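Local coordinates for protein nicotinamide-nucleotide adenylyltransferase NadR family / Ribosylnicotinamide kinase (Lactococcus lactis subsp. cremoris, PDB 6GYE) that binds nicotinamide riboside and probably phosphorylates it to the mononucleotide, with a second domain that probably adenylylates that product in NAD+ synthesis, at residues Val299-Thr304 / Val340-Asp345; Arg198-Ser203 / Thr357-Ala362; Val182-Gly187 / Asp259-Val264; Ser188-Lys193 / Glu315-Arg320. One frame throughout, in Å; residues are numbered along the deposited sequence. Where two conformers were deposited one is given.

Contact 1: Val299-Thr304 / Val340-Asp345; sequences VIPPIT and VVILDD
V299 and L343 are tied by their backbones: L343 N gives its hydrogen to V299 O at 2.8 Å. One step earlier, V299 N donates to V341 O at 2.9 Å. V299 therefore spends both of its peptide groups on the facing strand, bracketing I342, its partner in a parallel bridge. The CA of I342 also approaches V299 O, at 3.5 Å, as a CA-H...O contact.

These two bonds close the end of the four-stranded parallel sheet, where strand 296-300 pairs with the outermost strand 340-342. On its other side I300 is bonded to M186 of strand 181-187, so 296-300 is an inner strand of this P-loop kinase core. L343 then centres an inverse gamma turn, past which the two chains draw apart.

The apolar contacts fall in two groups. On the face carrying V299 and I342, V299 CG2 meets V340 CG1 at 3.8 Å; V299 turns CG1 anti to its backbone N (chi1 173°), which places CG2 beside that nitrogen and next to V340. Helix 320-333 packs over this face, with H324 and L331 against V299. Beyond the bridge the P301 ring takes over. Its CG rests on I342 CG2 at 3.8 Å, while its CD sits 3.1 Å from L343 O, a close approach beside the proline nitrogen, which carries no hydrogen. On the opposite side from V299, I300 CG1 touches L343 CD1 at 4.2 Å, and L196 of helix 193-203 touches both residues.

Contact 2: Arg198-Ser203 / Thr357-Ala362; sequences RRLARS and TRYHHA
Y359 lies along the side of helix 193-203, its ring running past R199 and L200 until the hydroxyl reaches S203. With CG anti to the backbone N (chi1 173°), the ring is thrown out from its own helix toward the other. CE1 meets L200 CD2 at 3.8 Å and R199 CB at 3.9 Å, both approaching obliquely. At the far edge, near the ring plane, Y359 OH donates to S203 OG; the modelled 2.5 Å is very short, so its exact length is doubtful. S203 OG in turn donates to R199 O, a carbonyl that S203 N reaches from its other face.

L200 is the second anchor. Its CD2 is wedged between the Y359 ring and A362, and both of its methyls reach A362 CB, CD2 at 3.7 Å and CD1 at 4.0 Å.

The short axes pass 10.7 Å apart and cross at -48°. Both helices cover the same face of the parallel sheet: L200 also touches F257 and L298, A362 touches L298, and I363 of helix 358-370 continues the packing onto L200 and S203.

Contact 3: Val182-Gly187 / Asp259-Val264; sequences VVTVMG and DTDAIV
M186 and D261 meet at the one flat group that carries this contact, the D261 carboxylate. The M186 methyl CE stands off one side of its plane, 3.3 Å from OD1 and 3.6 Å from OD2. From the other side come the amides of helix 262-272: V264 N donates to OD1 at 3.1 Å from 37° above the plane, and I263 N gives OD2 a weak bond. D261 is the helix N-cap, its CG turned between backbone N and carbonyl carbon (chi1 76°) so that the oxygens face those amides.

The methionine, extended beyond CG, crosses the first turn of the helix, and its CG packs on V264 CG2 at 3.6 Å. The backbone link is T260 N to V185 O, 2.9 Å but bent at hydrogen (132°).

D259, bound to T194 OG1 and K193 NZ, sits at a strand end like a Walker B acid. T260 O binds N243 and A262 N binds E292, both residues of the riboside pocket. The junction of strand 181-187 with helix 262-272 is thus buried and N-capped, and the like charge of E292 beside D261 OD2 is probably offset in part by the helix N-terminus.

Contact 4: Ser188-Lys193 / Glu315-Arg320; sequences SASTGK and EWEESR. With SO4 (sulfate ion), chain F.
T191 and R320 make the flat-group contact: T191 CG2 sits over the centre of one face of the guanidinium, 3.8 Å from R320 CZ. The arginine is bent at chi2 (-100°) and chi3, which folds its chain back along the loop and brings R320 CD to within 3.6 Å of S188 CB. A189 O and S190 O lie obliquely round the same group, too long for bonds.

A189 CB packs on W316 CB, 3.8 Å apart; the indole itself leads away, to stack with Y268 and H313.

Polar contact between the two segments is slight. S190 OG donates weakly to E317 OE1 at 3.3 Å, an oxygen whose stronger partner is R312 in a salt bridge. Within the loop, T191 OG1 donates to S188 O from above the carbonyl plane, linking the first and fourth residues of 188-193.

The firmer bonds run to the sulfate, probably from the crystallisation liquor. S190 N holds O2, while T191 N and K193 N both hold O4, the latter at 2.9 Å; G192 N is shared between O1 and, weakly, O4. K193, bent at three successive torsions, curls back so that NZ makes a weak bond to O3 at 3.3 Å. T194 OG1 adds another bond.

A loop of amides wrapped round an anion, followed by lysine and threonine at a helix start, is the P-loop (Walker A) arrangement, and the sulfate probably marks where a nucleotide phosphate binds.

All four contacts belong to the P-loop kinase half of the chain. Contacts 1 and 3 sit on neighbouring strands of its sheet, their centres 13 Å apart. Contact 2 lies over one face and is tied to contact 1 by D345 OD2 and H361 ND1, 2.7 Å apart. Contact 4 draws on contact 3 through the salt bridge of K193 NZ to D259 OD1, 3.2 Å, and rests on contact 1 where P302 packs on R320. The sulfate of contact 4 is about 5 Å from the D259 side chain and the nicotinamide riboside about 5 Å from that of T184, so contact 3 comes close to both the sulfate, which probably marks a phosphate site, and the riboside.

Contact 1: Val299-Thr304 / Val340-Asp345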
loop_
_atom_site.group_PDB
_atom_site.type_symbol
_atom_site.label_atom_id
_atom_site.label_comp_id
_atom_site.label_asym_id
_atom_site.label_seq_id
_atom_site.Cartn_x
_atom_site.Cartn_y
_atom_site.Cartn_z
ATOM N N VAL A 299 -21.736 -6.743 2.650
ATOM C CA VAL A 299 -22.487 -7.746 1.906
ATOM C C VAL A 299 -23.936 -7.290 1.834
ATOM O O VAL A 299 -24.561 -7.044 2.871
ATOM C CB VAL A 299 -22.383 -9.133 2.560
ATOM C CG1 VAL A 299 -23.311 -10.118 1.870
ATOM C CG2 VAL A 299 -20.940 -9.629 2.519
ATOM N N ILE A 300 -24.475 -7.183 0.622
ATOM C CA ILE A 300 -25.890 -6.874 0.425
ATOM C C ILE A 300 -26.644 -8.200 0.331
ATOM O O ILE A 300 -26.490 -8.917 -0.670
ATOM C CB ILE A 300 -26.111 -6.020 -0.827
ATOM C CG1 ILE A 300 -25.294 -4.727 -0.745
ATOM C CG2 ILE A 300 -27.598 -5.746 -1.010
ATOM C CD1 ILE A 300 -25.440 -3.832 -1.988
ATOM N N PRO A 301 -27.482 -8.536 1.305
ATOM C CA PRO A 301 -28.158 -9.827 1.295
ATOM C C PRO A 301 -29.395 -9.774 0.425
ATOM O O PRO A 301 -29.924 -8.690 0.144
ATOM C CB PRO A 301 -28.525 -10.033 2.769
ATOM C CG PRO A 301 -28.775 -8.649 3.240
ATOM C CD PRO A 301 -27.808 -7.760 2.510
ATOM N N PRO A 302 -29.879 -10.922 -0.036
ATOM C CA PRO A 302 -31.081 -10.920 -0.877
ATOM C C PRO A 302 -32.320 -10.644 -0.037
ATOM O O PRO A 302 -32.587 -11.341 0.942
ATOM C CB PRO A 302 -31.092 -12.332 -1.469
ATOM C CG PRO A 302 -30.415 -13.158 -0.412
ATOM C CD PRO A 302 -29.300 -12.271 0.094
ATOM N N ILE A 303 -33.048 -9.588 -0.392
ATOM C CA ILE A 303 -34.427 -9.412 0.040
ATOM C C ILE A 303 -35.238 -8.959 -1.166
ATOM O O ILE A 303 -34.705 -8.411 -2.133
ATOM C CB ILE A 303 -34.571 -8.418 1.213
ATOM C CG1 ILE A 303 -35.813 -8.758 2.049
ATOM C CG2 ILE A 303 -34.620 -6.980 0.703
ATOM C CD1 ILE A 303 -35.918 -10.232 2.451
ATOM N N THR A 304 -36.542 -9.227 -1.110
ATOM C CA THR A 304 -37.436 -8.948 -2.234
ATOM C C THR A 304 -37.447 -7.461 -2.587
ATOM O O THR A 304 -36.929 -7.050 -3.627
ATOM C CB THR A 304 -38.884 -9.404 -1.939
ATOM O OG1 THR A 304 -38.907 -10.814 -1.692
ATOM C CG2 THR A 304 -39.791 -9.096 -3.122
ATOM N N VAL A 340 -16.750 -8.759 7.823
ATOM C CA VAL A 340 -17.996 -8.759 7.063
ATOM C C VAL A 340 -19.101 -8.094 7.876
ATOM O O VAL A 340 -19.360 -8.469 9.022
ATOM C CB VAL A 340 -18.408 -10.187 6.674
ATOM C CG1 VAL A 340 -19.797 -10.173 6.074
ATOM C CG2 VAL A 340 -17.430 -10.802 5.687
ATOM N N VAL A 341 -19.766 -7.122 7.268
ATOM C CA VAL A 341 -20.994 -6.540 7.782
ATOM C C VAL A 341 -22.080 -6.797 6.749
ATOM O O VAL A 341 -21.917 -6.455 5.571
ATOM C CB VAL A 341 -20.839 -5.034 8.052
ATOM C CG1 VAL A 341 -22.188 -4.417 8.405
ATOM C CG2 VAL A 341 -19.793 -4.795 9.156
ATOM N N ILE A 342 -23.173 -7.413 7.181
ATOM C CA ILE A 342 -24.286 -7.754 6.310
ATOM C C ILE A 342 -25.332 -6.649 6.402
ATOM O O ILE A 342 -25.776 -6.296 7.504
ATOM C CB ILE A 342 -24.878 -9.112 6.703
ATOM C CG1 ILE A 342 -23.801 -10.179 6.572
ATOM C CG2 ILE A 342 -26.087 -9.425 5.841
ATOM C CD1 ILE A 342 -24.316 -11.567 6.753
ATOM N N LEU A 343 -25.720 -6.093 5.254
ATOM C CA LEU A 343 -26.648 -4.957 5.223
ATOM C C LEU A 343 -28.092 -5.450 5.107
ATOM O O LEU A 343 -28.771 -5.296 4.092
ATOM C CB LEU A 343 -26.275 -4.015 4.090
ATOM C CG LEU A 343 -24.850 -3.464 4.185
ATOM C CD1 LEU A 343 -24.489 -2.734 2.912
ATOM C CD2 LEU A 343 -24.731 -2.533 5.395
ATOM N N ASP A 344 -28.583 -5.990 6.218
ATOM C CA ASP A 344 -29.927 -6.564 6.280
ATOM C C ASP A 344 -30.895 -5.602 6.976
ATOM O O ASP A 344 -31.314 -5.790 8.118
ATOM C CB ASP A 344 -29.876 -7.924 6.973
ATOM C CG ASP A 344 -29.220 -7.857 8.348
ATOM O OD1 ASP A 344 -28.802 -6.750 8.778
ATOM O OD2 ASP A 344 -29.096 -8.922 8.988
ATOM N N ASP A 345 -31.232 -4.531 6.260
ATOM C CA ASP A 345 -32.144 -3.518 6.780
ATOM C C ASP A 345 -33.361 -3.393 5.872
ATOM O O ASP A 345 -33.644 -4.303 5.084
ATOM C CB ASP A 345 -31.414 -2.184 6.916
ATOM C CG ASP A 345 -30.195 -2.297 7.794
ATOM O OD1 ASP A 345 -30.354 -2.231 9.033
ATOM O OD2 ASP A 345 -29.090 -2.511 7.250
#

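Contact 2: Arg198-Ser203 / Thr357-Ala362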
loop_
_atom_site.group_PDB
_atom_site.type_symbol
_atom_site.label_atom_id
_atom_site.label_comp_id
_atom_site.label_asym_id
_atom_site.label_seq_id
_atom_site.Cartn_x
_atom_site.Cartn_y
_atom_site.Cartn_z
ATOM N N ARG A 198 -21.220 4.111 -5.081
ATOM C CA ARG A 198 -21.019 5.499 -5.482
ATOM C C ARG A 198 -21.455 6.464 -4.394
ATOM O O ARG A 198 -20.773 7.467 -4.146
ATOM C CB ARG A 198 -21.772 5.790 -6.777
ATOM C CG ARG A 198 -21.303 4.929 -7.935
ATOM C CD ARG A 198 -22.096 5.209 -9.200
ATOM N NE ARG A 198 -21.489 4.549 -10.349
ATOM C CZ ARG A 198 -22.039 4.490 -11.553
ATOM N NH1 ARG A 198 -23.220 5.048 -11.774
ATOM N NH2 ARG A 198 -21.405 3.867 -12.529
ATOM N N ARG A 199 -22.577 6.177 -3.721
ATOM C CA ARG A 199 -23.016 7.058 -2.645
ATOM C C ARG A 199 -22.052 6.994 -1.462
ATOM O O ARG A 199 -21.691 8.036 -0.895
ATOM C CB ARG A 199 -24.442 6.718 -2.226
ATOM C CG ARG A 199 -25.391 6.888 -3.386
ATOM C CD ARG A 199 -26.565 7.749 -3.103
ATOM N NE ARG A 199 -27.767 7.013 -2.746
ATOM C CZ ARG A 199 -28.914 7.097 -3.413
ATOM N NH1 ARG A 199 -29.010 7.885 -4.483
ATOM N NH2 ARG A 199 -29.967 6.412 -2.994
ATOM N N LEU A 200 -21.596 5.793 -1.086
ATOM C CA LEU A 200 -20.634 5.711 0.016
ATOM C C LEU A 200 -19.364 6.492 -0.311
ATOM O O LEU A 200 -18.929 7.335 0.477
ATOM C CB LEU A 200 -20.301 4.254 0.345
ATOM C CG LEU A 200 -21.410 3.387 0.953
ATOM C CD1 LEU A 200 -20.957 1.939 1.017
ATOM C CD2 LEU A 200 -21.824 3.883 2.340
ATOM N N ALA A 201 -18.774 6.242 -1.489
ATOM C CA ALA A 201 -17.534 6.917 -1.887
ATOM C C ALA A 201 -17.730 8.424 -2.003
ATOM O O ALA A 201 -16.936 9.214 -1.475
ATOM C CB ALA A 201 -17.018 6.356 -3.220
ATOM N N ARG A 202 -18.785 8.844 -2.700
ATOM C CA ARG A 202 -18.971 10.278 -2.878
ATOM C C ARG A 202 -19.233 10.965 -1.542
ATOM O O ARG A 202 -18.909 12.145 -1.385
ATOM C CB ARG A 202 -20.078 10.547 -3.904
ATOM C CG ARG A 202 -19.582 10.314 -5.349
ATOM C CD ARG A 202 -20.702 10.123 -6.354
ATOM N NE ARG A 202 -20.172 10.026 -7.710
ATOM C CZ ARG A 202 -20.833 9.543 -8.758
ATOM N NH1 ARG A 202 -22.080 9.084 -8.642
ATOM N NH2 ARG A 202 -20.235 9.527 -9.937
ATOM N N SER A 203 -19.757 10.236 -0.549
ATOM C CA SER A 203 -20.014 10.858 0.752
ATOM C C SER A 203 -18.737 11.399 1.379
ATOM O O SER A 203 -18.788 12.358 2.154
ATOM C CB SER A 203 -20.659 9.859 1.711
ATOM O OG SER A 203 -21.915 9.420 1.223
ATOM N N THR A 357 -31.899 2.950 6.880
ATOM C CA THR A 357 -31.764 2.446 5.529
ATOM C C THR A 357 -30.466 1.657 5.417
ATOM O O THR A 357 -29.582 1.735 6.279
ATOM C CB THR A 357 -31.719 3.583 4.483
ATOM O OG1 THR A 357 -30.462 4.274 4.583
ATOM C CG2 THR A 357 -32.871 4.592 4.664
ATOM N N ARG A 358 -30.364 0.905 4.320
ATOM C CA ARG A 358 -29.124 0.226 3.971
ATOM C C ARG A 358 -27.950 1.197 3.972
ATOM O O ARG A 358 -26.875 0.892 4.508
ATOM C CB ARG A 358 -29.288 -0.428 2.595
ATOM C CG ARG A 358 -28.487 -1.698 2.375
ATOM C CD ARG A 358 -29.301 -2.781 1.634
ATOM N NE ARG A 358 -30.490 -3.215 2.373
ATOM C CZ ARG A 358 -31.091 -4.392 2.206
ATOM N NH1 ARG A 358 -30.612 -5.270 1.333
ATOM N NH2 ARG A 358 -32.170 -4.691 2.919
ATOM N N TYR A 359 -28.148 2.383 3.387
ATOM C CA TYR A 359 -27.074 3.369 3.306
ATOM C C TYR A 359 -26.644 3.851 4.695
ATOM O O TYR A 359 -25.440 3.983 4.971
ATOM C CB TYR A 359 -27.499 4.546 2.419
ATOM C CG TYR A 359 -26.486 5.657 2.459
ATOM C CD1 TYR A 359 -25.369 5.643 1.636
ATOM C CD2 TYR A 359 -26.624 6.697 3.369
ATOM C CE1 TYR A 359 -24.419 6.652 1.710
ATOM C CE2 TYR A 359 -25.695 7.682 3.466
ATOM C CZ TYR A 359 -24.595 7.668 2.641
ATOM O OH TYR A 359 -23.693 8.693 2.767
ATOM N N HIS A 360 -27.610 4.132 5.583
ATOM C CA HIS A 360 -27.256 4.505 6.952
ATOM C C HIS A 360 -26.395 3.437 7.605
ATOM O O HIS A 360 -25.369 3.745 8.228
ATOM C CB HIS A 360 -28.506 4.746 7.801
ATOM C CG HIS A 360 -29.201 6.026 7.495
ATOM N ND1 HIS A 360 -29.834 6.259 6.290
ATOM C CD2 HIS A 360 -29.372 7.148 8.235
ATOM C CE1 HIS A 360 -30.358 7.474 6.298
ATOM N NE2 HIS A 360 -30.097 8.031 7.468
ATOM N N HIS A 361 -26.792 2.168 7.454
ATOM C CA HIS A 361 -26.026 1.077 8.052
ATOM C C HIS A 361 -24.598 1.051 7.523
ATOM O O HIS A 361 -23.640 0.960 8.296
ATOM C CB HIS A 361 -26.720 -0.258 7.777
ATOM C CG HIS A 361 -26.171 -1.401 8.577
ATOM N ND1 HIS A 361 -26.768 -2.648 8.609
ATOM C CD2 HIS A 361 -25.095 -1.480 9.397
ATOM C CE1 HIS A 361 -26.075 -3.443 9.402
ATOM N NE2 HIS A 361 -25.058 -2.760 9.898
ATOM N N ALA A 362 -24.440 1.142 6.199
ATOM C CA ALA A 362 -23.123 1.014 5.583
ATOM C C ALA A 362 -22.212 2.189 5.934
ATOM O O ALA A 362 -21.025 1.992 6.209
ATOM C CB ALA A 362 -23.267 0.887 4.062
#

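Contact 3: Val182-Gly187 / Asp259-Val264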
loop_
_atom_site.group_PDB
_atom_site.type_symbol
_atom_site.label_atom_id
_atom_site.label_comp_id
_atom_site.label_asym_id
_atom_site.label_seq_id
_atom_site.Cartn_x
_atom_site.Cartn_y
_atom_site.Cartn_z
ATOM N N VAL A 182 -9.434 -0.002 2.620
ATOM C CA VAL A 182 -10.126 -0.573 1.464
ATOM C C VAL A 182 -11.461 -1.153 1.931
ATOM O O VAL A 182 -11.493 -2.013 2.819
ATOM C CB VAL A 182 -9.270 -1.647 0.763
ATOM C CG1 VAL A 182 -10.018 -2.290 -0.418
ATOM C CG2 VAL A 182 -7.931 -1.059 0.289
ATOM N N VAL A 183 -12.553 -0.680 1.333
ATOM C CA VAL A 183 -13.907 -1.177 1.570
ATOM C C VAL A 183 -14.393 -1.837 0.290
ATOM O O VAL A 183 -14.432 -1.190 -0.763
ATOM C CB VAL A 183 -14.863 -0.034 1.952
ATOM C CG1 VAL A 183 -16.270 -0.569 2.204
ATOM C CG2 VAL A 183 -14.337 0.740 3.120
ATOM N N THR A 184 -14.806 -3.099 0.379
ATOM C CA THR A 184 -15.278 -3.843 -0.784
ATOM C C THR A 184 -16.743 -4.203 -0.599
ATOM O O THR A 184 -17.133 -4.701 0.460
ATOM C CB THR A 184 -14.449 -5.115 -0.999
ATOM O OG1 THR A 184 -13.067 -4.772 -1.155
ATOM C CG2 THR A 184 -14.924 -5.848 -2.252
ATOM N N VAL A 185 -17.550 -3.962 -1.623
ATOM C CA VAL A 185 -18.973 -4.287 -1.584
ATOM C C VAL A 185 -19.212 -5.557 -2.391
ATOM O O VAL A 185 -18.678 -5.717 -3.493
ATOM C CB VAL A 185 -19.824 -3.118 -2.117
ATOM C CG1 VAL A 185 -21.285 -3.495 -2.108
ATOM C CG2 VAL A 185 -19.574 -1.851 -1.299
ATOM N N MET A 186 -20.013 -6.460 -1.847
ATOM C CA MET A 186 -20.285 -7.760 -2.450
ATOM C C MET A 186 -21.784 -8.047 -2.422
ATOM O O MET A 186 -22.478 -7.690 -1.463
ATOM C CB MET A 186 -19.522 -8.886 -1.711
ATOM C CG MET A 186 -17.995 -8.716 -1.663
ATOM S SD MET A 186 -17.189 -10.171 -0.926
ATOM C CE MET A 186 -15.466 -9.644 -0.925
ATOM N N GLY A 187 -22.282 -8.698 -3.462
ATOM C CA GLY A 187 -23.696 -9.015 -3.528
ATOM C C GLY A 187 -24.068 -9.522 -4.901
ATOM O O GLY A 187 -23.290 -9.439 -5.857
ATOM N N ASP A 259 -16.143 -2.141 -6.051
ATOM C CA ASP A 259 -17.388 -2.790 -6.472
ATOM C C ASP A 259 -17.053 -4.218 -6.901
ATOM O O ASP A 259 -16.724 -4.485 -8.069
ATOM C CB ASP A 259 -18.054 -2.002 -7.597
ATOM C CG ASP A 259 -19.520 -2.395 -7.798
ATOM O OD1 ASP A 259 -19.938 -3.418 -7.212
ATOM O OD2 ASP A 259 -20.259 -1.673 -8.509
ATOM N N THR A 260 -17.135 -5.141 -5.935
ATOM C CA THR A 260 -16.853 -6.577 -6.080
ATOM C C THR A 260 -15.370 -6.869 -6.301
ATOM O O THR A 260 -14.554 -5.959 -6.481
ATOM C CB THR A 260 -17.687 -7.240 -7.206
ATOM O OG1 THR A 260 -17.136 -6.947 -8.489
ATOM C CG2 THR A 260 -19.128 -6.797 -7.175
ATOM N N ASP A 261 -15.015 -8.148 -6.274
ATOM C CA ASP A 261 -13.623 -8.583 -6.268
ATOM C C ASP A 261 -13.569 -10.020 -6.803
ATOM O O ASP A 261 -14.565 -10.528 -7.328
ATOM C CB ASP A 261 -13.061 -8.502 -4.849
ATOM C CG ASP A 261 -13.553 -9.642 -3.993
ATOM O OD1 ASP A 261 -14.725 -10.062 -4.160
ATOM O OD2 ASP A 261 -12.752 -10.157 -3.197
ATOM N N ALA A 262 -12.433 -10.703 -6.596
ATOM C CA ALA A 262 -12.294 -12.053 -7.145
ATOM C C ALA A 262 -13.160 -13.069 -6.404
ATOM O O ALA A 262 -13.629 -14.041 -7.017
ATOM C CB ALA A 262 -10.824 -12.487 -7.140
ATOM N N ILE A 263 -13.408 -12.863 -5.106
ATOM C CA ILE A 263 -14.295 -13.773 -4.381
ATOM C C ILE A 263 -15.685 -13.772 -5.008
ATOM O O ILE A 263 -16.300 -14.825 -5.205
ATOM C CB ILE A 263 -14.345 -13.408 -2.885
ATOM C CG1 ILE A 263 -12.995 -13.695 -2.242
ATOM C CG2 ILE A 263 -15.453 -14.186 -2.175
ATOM C CD1 ILE A 263 -12.980 -13.543 -0.783
ATOM N N VAL A 264 -16.209 -12.584 -5.313
ATOM C CA VAL A 264 -17.504 -12.495 -5.982
ATOM C C VAL A 264 -17.477 -13.268 -7.297
ATOM O O VAL A 264 -18.370 -14.076 -7.578
ATOM C CB VAL A 264 -17.901 -11.022 -6.192
ATOM C CG1 VAL A 264 -19.090 -10.909 -7.149
ATOM C CG2 VAL A 264 -18.224 -10.389 -4.854
#

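Contact 4: Ser188-Lys193 / Glu315-Arg320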
loop_
_atom_site.group_PDB
_atom_site.type_symbol
_atom_site.label_atom_id
_atom_site.label_comp_id
_atom_site.label_asym_id
_atom_site.label_seq_id
_atom_site.Cartn_x
_atom_site.Cartn_y
_atom_site.Cartn_z
ATOM N N SER A 188 -25.285 -10.056 -4.984
ATOM C CA SER A 188 -25.825 -10.538 -6.252
ATOM C C SER A 188 -26.026 -9.372 -7.216
ATOM O O SER A 188 -25.985 -8.200 -6.839
ATOM C CB SER A 188 -27.171 -11.228 -6.046
ATOM O OG SER A 188 -27.139 -12.138 -4.962
ATOM N N ALA A 189 -26.291 -9.707 -8.471
ATOM C CA ALA A 189 -26.637 -8.690 -9.452
ATOM C C ALA A 189 -28.016 -8.099 -9.163
ATOM O O ALA A 189 -28.915 -8.780 -8.655
ATOM C CB ALA A 189 -26.612 -9.279 -10.854
ATOM N N SER A 190 -28.164 -6.807 -9.477
ATOM C CA SER A 190 -29.432 -6.073 -9.370
ATOM C C SER A 190 -29.900 -5.939 -7.925
ATOM O O SER A 190 -31.100 -5.994 -7.651
ATOM C CB SER A 190 -30.542 -6.719 -10.208
ATOM O OG SER A 190 -30.164 -6.876 -11.564
ATOM N N THR A 191 -28.968 -5.773 -6.987
ATOM C CA THR A 191 -29.344 -5.517 -5.600
ATOM C C THR A 191 -28.952 -4.118 -5.142
ATOM O O THR A 191 -29.087 -3.811 -3.954
ATOM C CB THR A 191 -28.750 -6.568 -4.652
ATOM O OG1 THR A 191 -27.335 -6.676 -4.847
ATOM C CG2 THR A 191 -29.377 -7.920 -4.922
ATOM N N GLY A 192 -28.464 -3.271 -6.051
ATOM C CA GLY A 192 -28.097 -1.911 -5.703
ATOM C C GLY A 192 -26.658 -1.699 -5.280
ATOM O O GLY A 192 -26.368 -0.658 -4.675
ATOM N N LYS A 193 -25.747 -2.645 -5.578
ATOM C CA LYS A 193 -24.336 -2.460 -5.238
ATOM C C LYS A 193 -23.806 -1.164 -5.811
ATOM O O LYS A 193 -23.162 -0.378 -5.113
ATOM C CB LYS A 193 -23.469 -3.617 -5.757
ATOM C CG LYS A 193 -23.667 -4.940 -5.088
ATOM C CD LYS A 193 -23.616 -6.162 -6.035
ATOM C CE LYS A 193 -22.539 -6.189 -7.110
ATOM N NZ LYS A 193 -22.510 -5.114 -8.164
ATOM N N GLU A 315 -29.326 -13.579 -16.150
ATOM C CA GLU A 315 -29.223 -14.901 -15.532
ATOM C C GLU A 315 -28.730 -14.840 -14.091
ATOM O O GLU A 315 -29.155 -15.655 -13.262
ATOM C CB GLU A 315 -28.292 -15.803 -16.342
ATOM C CG GLU A 315 -28.177 -17.219 -15.789
ATOM C CD GLU A 315 -26.804 -17.830 -16.012
ATOM O OE1 GLU A 315 -25.835 -17.381 -15.358
ATOM O OE2 GLU A 315 -26.695 -18.762 -16.840
ATOM N N TRP A 316 -27.847 -13.888 -13.770
ATOM C CA TRP A 316 -27.371 -13.706 -12.401
ATOM C C TRP A 316 -28.454 -13.178 -11.461
ATOM O O TRP A 316 -28.201 -13.067 -10.255
ATOM C CB TRP A 316 -26.144 -12.776 -12.379
ATOM C CG TRP A 316 -24.879 -13.406 -12.957
ATOM C CD1 TRP A 316 -24.751 -14.678 -13.468
ATOM C CD2 TRP A 316 -23.573 -12.799 -13.066
ATOM N NE1 TRP A 316 -23.452 -14.892 -13.881
ATOM C CE2 TRP A 316 -22.711 -13.759 -13.651
ATOM C CE3 TRP A 316 -23.050 -11.542 -12.726
ATOM C CZ2 TRP A 316 -21.355 -13.498 -13.902
ATOM C CZ3 TRP A 316 -21.698 -11.285 -12.980
ATOM C CH2 TRP A 316 -20.870 -12.262 -13.561
ATOM N N GLU A 317 -29.628 -12.808 -11.988
ATOM C CA GLU A 317 -30.697 -12.263 -11.153
ATOM C C GLU A 317 -31.361 -13.341 -10.298
ATOM O O GLU A 317 -31.681 -13.097 -9.130
ATOM C CB GLU A 317 -31.739 -11.562 -12.026
ATOM C CG GLU A 317 -31.562 -10.054 -12.125
ATOM C CD GLU A 317 -32.539 -9.418 -13.098
ATOM O OE1 GLU A 317 -32.174 -8.403 -13.724
ATOM O OE2 GLU A 317 -33.671 -9.936 -13.244
ATOM N N GLU A 318 -31.593 -14.527 -10.859
ATOM C CA GLU A 318 -32.331 -15.576 -10.166
ATOM C C GLU A 318 -31.402 -16.394 -9.266
ATOM O O GLU A 318 -30.187 -16.454 -9.478
ATOM C CB GLU A 318 -33.051 -16.480 -11.177
ATOM C CG GLU A 318 -33.965 -17.563 -10.578
ATOM C CD GLU A 318 -35.047 -17.020 -9.644
ATOM O OE1 GLU A 318 -35.354 -15.810 -9.689
ATOM O OE2 GLU A 318 -35.596 -17.818 -8.858
ATOM N N SER A 319 -31.998 -17.016 -8.239
ATOM C CA SER A 319 -31.257 -17.773 -7.226
ATOM C C SER A 319 -30.308 -16.851 -6.462
ATOM O O SER A 319 -29.103 -17.095 -6.358
ATOM C CB SER A 319 -30.509 -18.955 -7.844
ATOM O OG SER A 319 -29.328 -18.516 -8.493
ATOM N N ARG A 320 -30.864 -15.752 -5.957
ATOM C CA ARG A 320 -30.092 -14.872 -5.095
ATOM C C ARG A 320 -29.642 -15.598 -3.838
ATOM O O ARG A 320 -28.482 -15.488 -3.433
ATOM C CB ARG A 320 -30.919 -13.646 -4.727
ATOM C CG ARG A 320 -31.517 -12.928 -5.903
ATOM C CD ARG A 320 -30.708 -11.707 -6.262
ATOM N NE ARG A 320 -31.553 -10.655 -6.821
ATOM C CZ ARG A 320 -32.382 -9.899 -6.104
ATOM N NH1 ARG A 320 -32.490 -10.074 -4.788
ATOM N NH2 ARG A 320 -33.108 -8.965 -6.705
HETATM S S SO4 F . -26.245 -3.846 -8.897
HETATM O O1 SO4 F . -27.413 -2.966 -9.006
HETATM O O2 SO4 F . -26.170 -4.768 -10.023
HETATM O O3 SO4 F . -24.999 -3.092 -8.924
HETATM O O4 SO4 F . -26.398 -4.591 -7.655
#